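Local coordinates for pseudoazurin (Methylobacterium extorquens, PDB 1PMY), which binds one copper ion and probably serves as a soluble electron carrier of the periplasm, at residues G14-D19 with A79-M84; V66-D69 with V73-F76. All coordinates share one frame; numbering follows the deposited sequence.

Contact 1: residues G14-D19 with A79-M84. With CU (copper (II) ion), chain B.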
loop_
_atom_site.group_PDB
_atom_site.type_symbol
_atom_site.label_atom_id
_atom_site.label_comp_id
_atom_site.label_asym_id
_atom_site.label_seq_id
_atom_site.Cartn_x
_atom_site.Cartn_y
_atom_site.Cartn_z
ATOM N N GLY A 14 -1.848 9.228 -12.413
ATOM C CA GLY A 14 -0.669 9.505 -13.198
ATOM C C GLY A 14 0.324 8.362 -13.332
ATOM O O GLY A 14 -0.105 7.161 -13.481
ATOM N N MET A 15 1.601 8.651 -13.402
ATOM C CA MET A 15 2.656 7.697 -13.595
ATOM C C MET A 15 3.010 6.920 -12.314
ATOM O O MET A 15 3.056 7.512 -11.234
ATOM C CB MET A 15 3.943 8.201 -14.199
ATOM C CG MET A 15 3.799 9.226 -15.279
ATOM S SD MET A 15 2.576 8.732 -16.514
ATOM C CE MET A 15 3.345 7.311 -17.285
ATOM N N MET A 16 3.250 5.648 -12.473
ATOM C CA MET A 16 3.708 4.738 -11.392
ATOM C C MET A 16 2.696 4.689 -10.250
ATOM O O MET A 16 2.933 5.332 -9.177
ATOM C CB MET A 16 5.088 5.072 -10.936
ATOM C CG MET A 16 6.092 5.414 -11.986
ATOM S SD MET A 16 6.226 3.899 -13.027
ATOM C CE MET A 16 7.442 4.455 -14.182
ATOM N N VAL A 17 1.617 3.985 -10.440
ATOM C CA VAL A 17 0.530 3.838 -9.519
ATOM C C VAL A 17 0.035 2.361 -9.292
ATOM O O VAL A 17 0.289 1.470 -10.099
ATOM C CB VAL A 17 -0.700 4.681 -9.956
ATOM C CG1 VAL A 17 -0.343 6.145 -10.246
ATOM C CG2 VAL A 17 -1.331 4.084 -11.202
ATOM N N PHE A 18 -0.569 2.216 -8.129
ATOM C CA PHE A 18 -1.232 0.998 -7.729
ATOM C C PHE A 18 -2.710 1.348 -8.044
ATOM O O PHE A 18 -3.106 2.482 -7.743
ATOM C CB PHE A 18 -1.063 0.596 -6.269
ATOM C CG PHE A 18 0.274 0.047 -5.895
ATOM C CD1 PHE A 18 0.681 -1.272 -6.112
ATOM C CD2 PHE A 18 1.110 0.894 -5.145
ATOM C CE1 PHE A 18 1.944 -1.707 -5.655
ATOM C CE2 PHE A 18 2.379 0.464 -4.732
ATOM C CZ PHE A 18 2.830 -0.797 -5.005
ATOM N N ASP A 19 -3.423 0.336 -8.519
ATOM C CA ASP A 19 -4.896 0.681 -8.766
ATOM C C ASP A 19 -5.699 -0.524 -8.271
ATOM O O ASP A 19 -5.562 -1.583 -8.940
ATOM C CB ASP A 19 -5.088 0.916 -10.275
ATOM C CG ASP A 19 -6.556 1.249 -10.603
ATOM O OD1 ASP A 19 -7.322 1.588 -9.676
ATOM O OD2 ASP A 19 -6.916 1.243 -11.795
ATOM N N ALA A 79 9.309 -0.309 -4.321
ATOM C CA ALA A 79 10.700 0.132 -4.080
ATOM C C ALA A 79 11.360 0.951 -5.094
ATOM O O ALA A 79 11.752 2.129 -4.774
ATOM C CB ALA A 79 11.532 -0.815 -3.282
ATOM N N PRO A 80 11.476 0.514 -6.354
ATOM C CA PRO A 80 12.137 1.285 -7.404
ATOM C C PRO A 80 11.371 2.594 -7.714
ATOM O O PRO A 80 12.119 3.536 -8.110
ATOM C CB PRO A 80 12.040 0.398 -8.642
ATOM C CG PRO A 80 11.136 -0.716 -8.308
ATOM C CD PRO A 80 11.064 -0.888 -6.765
ATOM N N HIS A 81 10.042 2.684 -7.459
ATOM C CA HIS A 81 9.351 3.946 -7.776
ATOM C C HIS A 81 8.826 4.722 -6.592
ATOM O O HIS A 81 7.817 5.460 -6.707
ATOM C CB HIS A 81 8.148 3.728 -8.808
ATOM C CG HIS A 81 8.629 2.947 -9.972
ATOM N ND1 HIS A 81 8.049 1.744 -10.379
ATOM C CD2 HIS A 81 9.640 3.236 -10.838
ATOM C CE1 HIS A 81 8.735 1.341 -11.483
ATOM N NE2 HIS A 81 9.637 2.206 -11.787
ATOM N N TYR A 82 9.399 4.552 -5.401
ATOM C CA TYR A 82 8.911 5.317 -4.207
ATOM C C TYR A 82 9.062 6.832 -4.370
ATOM O O TYR A 82 8.078 7.544 -4.124
ATOM C CB TYR A 82 9.621 4.698 -2.985
ATOM C CG TYR A 82 9.357 5.519 -1.721
ATOM C CD1 TYR A 82 8.115 5.699 -1.144
ATOM C CD2 TYR A 82 10.431 6.284 -1.228
ATOM C CE1 TYR A 82 7.940 6.499 0.005
ATOM C CE2 TYR A 82 10.259 7.152 -0.132
ATOM C CZ TYR A 82 9.059 7.169 0.541
ATOM O OH TYR A 82 8.905 8.111 1.543
ATOM N N MET A 83 10.183 7.279 -4.912
ATOM C CA MET A 83 10.497 8.690 -5.134
ATOM C C MET A 83 9.520 9.313 -6.138
ATOM O O MET A 83 9.225 10.498 -6.170
ATOM C CB MET A 83 11.956 8.893 -5.584
ATOM C CG MET A 83 12.960 8.821 -4.505
ATOM S SD MET A 83 12.700 10.024 -3.213
ATOM C CE MET A 83 12.831 11.653 -3.949
ATOM N N MET A 84 8.943 8.465 -7.007
ATOM C CA MET A 84 7.927 8.753 -7.977
ATOM C C MET A 84 6.504 8.617 -7.428
ATOM O O MET A 84 5.577 8.790 -8.182
ATOM C CB MET A 84 8.096 7.850 -9.233
ATOM C CG MET A 84 9.270 8.447 -10.036
ATOM S SD MET A 84 9.441 7.367 -11.533
ATOM C CE MET A 84 8.125 8.197 -12.551
HETATM CU CU CU B . 6.760 0.588 -9.443
#

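Contact 2: residues V66-D69 with V73-F76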
loop_
_atom_site.group_PDB
_atom_site.type_symbol
_atom_site.label_atom_id
_atom_site.label_comp_id
_atom_site.label_asym_id
_atom_site.label_seq_id
_atom_site.Cartn_x
_atom_site.Cartn_y
_atom_site.Cartn_z
ATOM N N VAL A 66 -0.377 -11.168 -0.500
ATOM C CA VAL A 66 -0.123 -10.809 0.902
ATOM C C VAL A 66 -1.416 -11.058 1.685
ATOM O O VAL A 66 -2.468 -10.479 1.363
ATOM C CB VAL A 66 0.324 -9.317 1.028
ATOM C CG1 VAL A 66 0.636 -8.947 2.522
ATOM C CG2 VAL A 66 1.567 -9.106 0.158
ATOM N N LYS A 67 -1.305 -11.930 2.685
ATOM C CA LYS A 67 -2.471 -12.213 3.542
ATOM C C LYS A 67 -2.356 -11.252 4.751
ATOM O O LYS A 67 -1.186 -10.922 5.208
ATOM C CB LYS A 67 -2.592 -13.679 3.893
ATOM C CG LYS A 67 -3.937 -14.078 4.511
ATOM C CD LYS A 67 -3.951 -15.566 4.732
ATOM C CE LYS A 67 -5.155 -16.308 5.202
ATOM N NZ LYS A 67 -6.308 -15.968 4.342
ATOM N N PHE A 68 -3.498 -10.777 5.212
ATOM C CA PHE A 68 -3.553 -9.807 6.289
ATOM C C PHE A 68 -4.306 -10.368 7.489
ATOM O O PHE A 68 -5.516 -10.662 7.367
ATOM C CB PHE A 68 -4.202 -8.506 5.855
ATOM C CG PHE A 68 -3.453 -7.754 4.829
ATOM C CD1 PHE A 68 -3.543 -8.008 3.463
ATOM C CD2 PHE A 68 -2.646 -6.683 5.260
ATOM C CE1 PHE A 68 -2.817 -7.255 2.538
ATOM C CE2 PHE A 68 -1.897 -5.931 4.369
ATOM C CZ PHE A 68 -1.969 -6.197 3.013
ATOM N N ASP A 69 -3.635 -10.417 8.640
ATOM C CA ASP A 69 -4.351 -10.858 9.826
ATOM C C ASP A 69 -4.492 -9.788 10.885
ATOM O O ASP A 69 -5.568 -9.742 11.519
ATOM C CB ASP A 69 -3.832 -12.215 10.318
ATOM C CG ASP A 69 -2.455 -11.886 10.907
ATOM O OD1 ASP A 69 -1.594 -11.492 10.092
ATOM O OD2 ASP A 69 -2.341 -11.921 12.179
ATOM N N VAL A 73 -3.709 0.011 9.838
ATOM C CA VAL A 73 -3.325 0.782 8.692
ATOM C C VAL A 73 -1.909 0.411 8.214
ATOM O O VAL A 73 -0.980 0.300 9.052
ATOM C CB VAL A 73 -3.307 2.313 9.118
ATOM C CG1 VAL A 73 -3.045 3.214 7.926
ATOM C CG2 VAL A 73 -4.753 2.635 9.635
ATOM N N TYR A 74 -1.828 0.084 6.930
ATOM C CA TYR A 74 -0.543 -0.373 6.330
ATOM C C TYR A 74 -0.185 0.575 5.166
ATOM O O TYR A 74 -1.119 0.881 4.374
ATOM C CB TYR A 74 -0.812 -1.733 5.698
ATOM C CG TYR A 74 -1.044 -2.859 6.671
ATOM C CD1 TYR A 74 -2.297 -2.992 7.317
ATOM C CD2 TYR A 74 -0.021 -3.754 6.958
ATOM C CE1 TYR A 74 -2.461 -4.111 8.181
ATOM C CE2 TYR A 74 -0.201 -4.823 7.844
ATOM C CZ TYR A 74 -1.459 -4.986 8.456
ATOM O OH TYR A 74 -1.657 -6.084 9.264
ATOM N N GLY A 75 1.078 0.955 5.040
ATOM C CA GLY A 75 1.458 1.754 3.842
ATOM C C GLY A 75 2.505 0.847 3.098
ATOM O O GLY A 75 3.288 0.189 3.847
ATOM N N PHE A 76 2.295 0.853 1.793
ATOM C CA PHE A 76 3.233 0.041 0.979
ATOM C C PHE A 76 3.760 0.971 -0.130
ATOM O O PHE A 76 3.013 1.811 -0.585
ATOM C CB PHE A 76 2.495 -1.132 0.298
ATOM C CG PHE A 76 2.005 -2.206 1.238
ATOM C CD1 PHE A 76 2.964 -3.022 1.801
ATOM C CD2 PHE A 76 0.658 -2.261 1.641
ATOM C CE1 PHE A 76 2.566 -3.997 2.731
ATOM C CE2 PHE A 76 0.235 -3.276 2.513
ATOM C CZ PHE A 76 1.216 -4.094 3.041
HETATM O O HOH W 1 -0.937 -8.800 9.164
#

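Contact 1: residues G14-D19 with A79-M84
Met16 and His81 bring the two backbones nearest, CA to CA 6.7 Å, where the chain turns a corner at Met15 and Met16 and meets the type I turn running from Ala79 to Tyr82. This is the edge of the blue-copper site of a cupredoxin fold: His81 ND1 binds the copper ion at 2.0 Å, and His40, Cys78 and Met86 complete the site. No hydrogen bond crosses between the segments, so the second-shell contact rests on sulfur and methyl groups. Met16 SD sits almost exactly above the imidazole, 3.8 Å from the ring centroid of His81 and 6° off the normal, a sulfur-aromatic contact over the face. Beyond it Met16 CE adds a CH-pi contact over that face, 21° off the normal. The first torsion places Met16 CG beside its backbone N (chi1 -42°), and a further bend at chi2 brings the sulfur over the ring. On the opposite face Pro80 CB lies over the ring centre, 4.3 Å above the plane, so the metal-bound imidazole is sandwiched between proline carbon and thioether. An alanine replacing Met16 would remove both the sulfur and the methyl, which would probably uncover that face of His81 and let the ring tilt more easily. Arg114 hydrogen-bonds the carbonyl oxygens of Met15 and Met16. Met84 reaches Met16 with its methyl, and the tightest carbon pair is Met84 CE against Met16 CG at 3.5 Å.

Contact 2: residues V66-D69 with V73-F76
Phe68 drives the edge of its ring into the face of Tyr74, a T-shaped pair with centroids 5.0 Å apart and planes at 86°. Phe68 CE2 stands over the centre of the phenol, 3.8 Å above its plane, while the neighbouring Phe68 CD2 approaches Tyr74 CZ at the same face. The two side chains run past one another in opposite directions, and the CD2-CE2 edge of Phe68 lies over the tyrosine ring from its centre toward CZ. Phe76 arrives against the far end of Phe68: Phe68 CZ lies 3.7 Å from Phe76 CE2, again near the plane of the Phe68 ring. The rim of Phe68 therefore serves two aromatic partners, both on strand 72-77. Phe68 CG lies beside its backbone N (chi1 -65°), which directs the ring inward from the end of strand 64-67.

The strands are not hydrogen-bonded neighbours: the nearest CA atoms, Phe68 and Tyr74, are 9.9 Å apart. Phe68 pairs through its backbone with Gly28 and Asp29, and Tyr74 with Val90, so the three rings bridge opposing layers of the cupredoxin beta-sandwich, with Ile31, Val90 and Val92 packed around Phe68.

At the outer end of the cluster a water links the segments. It donates to Tyr74 OH over 2.8 Å and accepts from Asp69 N over 3.2 Å; Tyr74 OH also hydrogen-bonds Lys70 O. These two bonds orient the O-H, whereas the ring's angle about its own axis is limited by the Phe68 edge over its face. The ring contacts are thus dispersive and quadrupolar, and the one polar atom among the three rings, Tyr74 OH, is satisfied by the water and Lys70 O.

The segments follow one another along the chain as 14-19, 66-69, 73-76 and 79-84, so contact 2 is nested inside the loop that contact 1 closes. Their centres are about 18 Å apart, on opposite sides of the chain's centre, yet both reach the same folded sheet. Strand 72-77 is the route between them: it carries two of the aromatic rings of contact 2 and then leads directly through the copper ligand Cys78 to the turn of contact 1. The Phe76 side chain still lies about 11 Å from the metal ion. Contact 2 therefore belongs to the buried sandwich core, whereas contact 1 shapes the metal's surroundings at the surface.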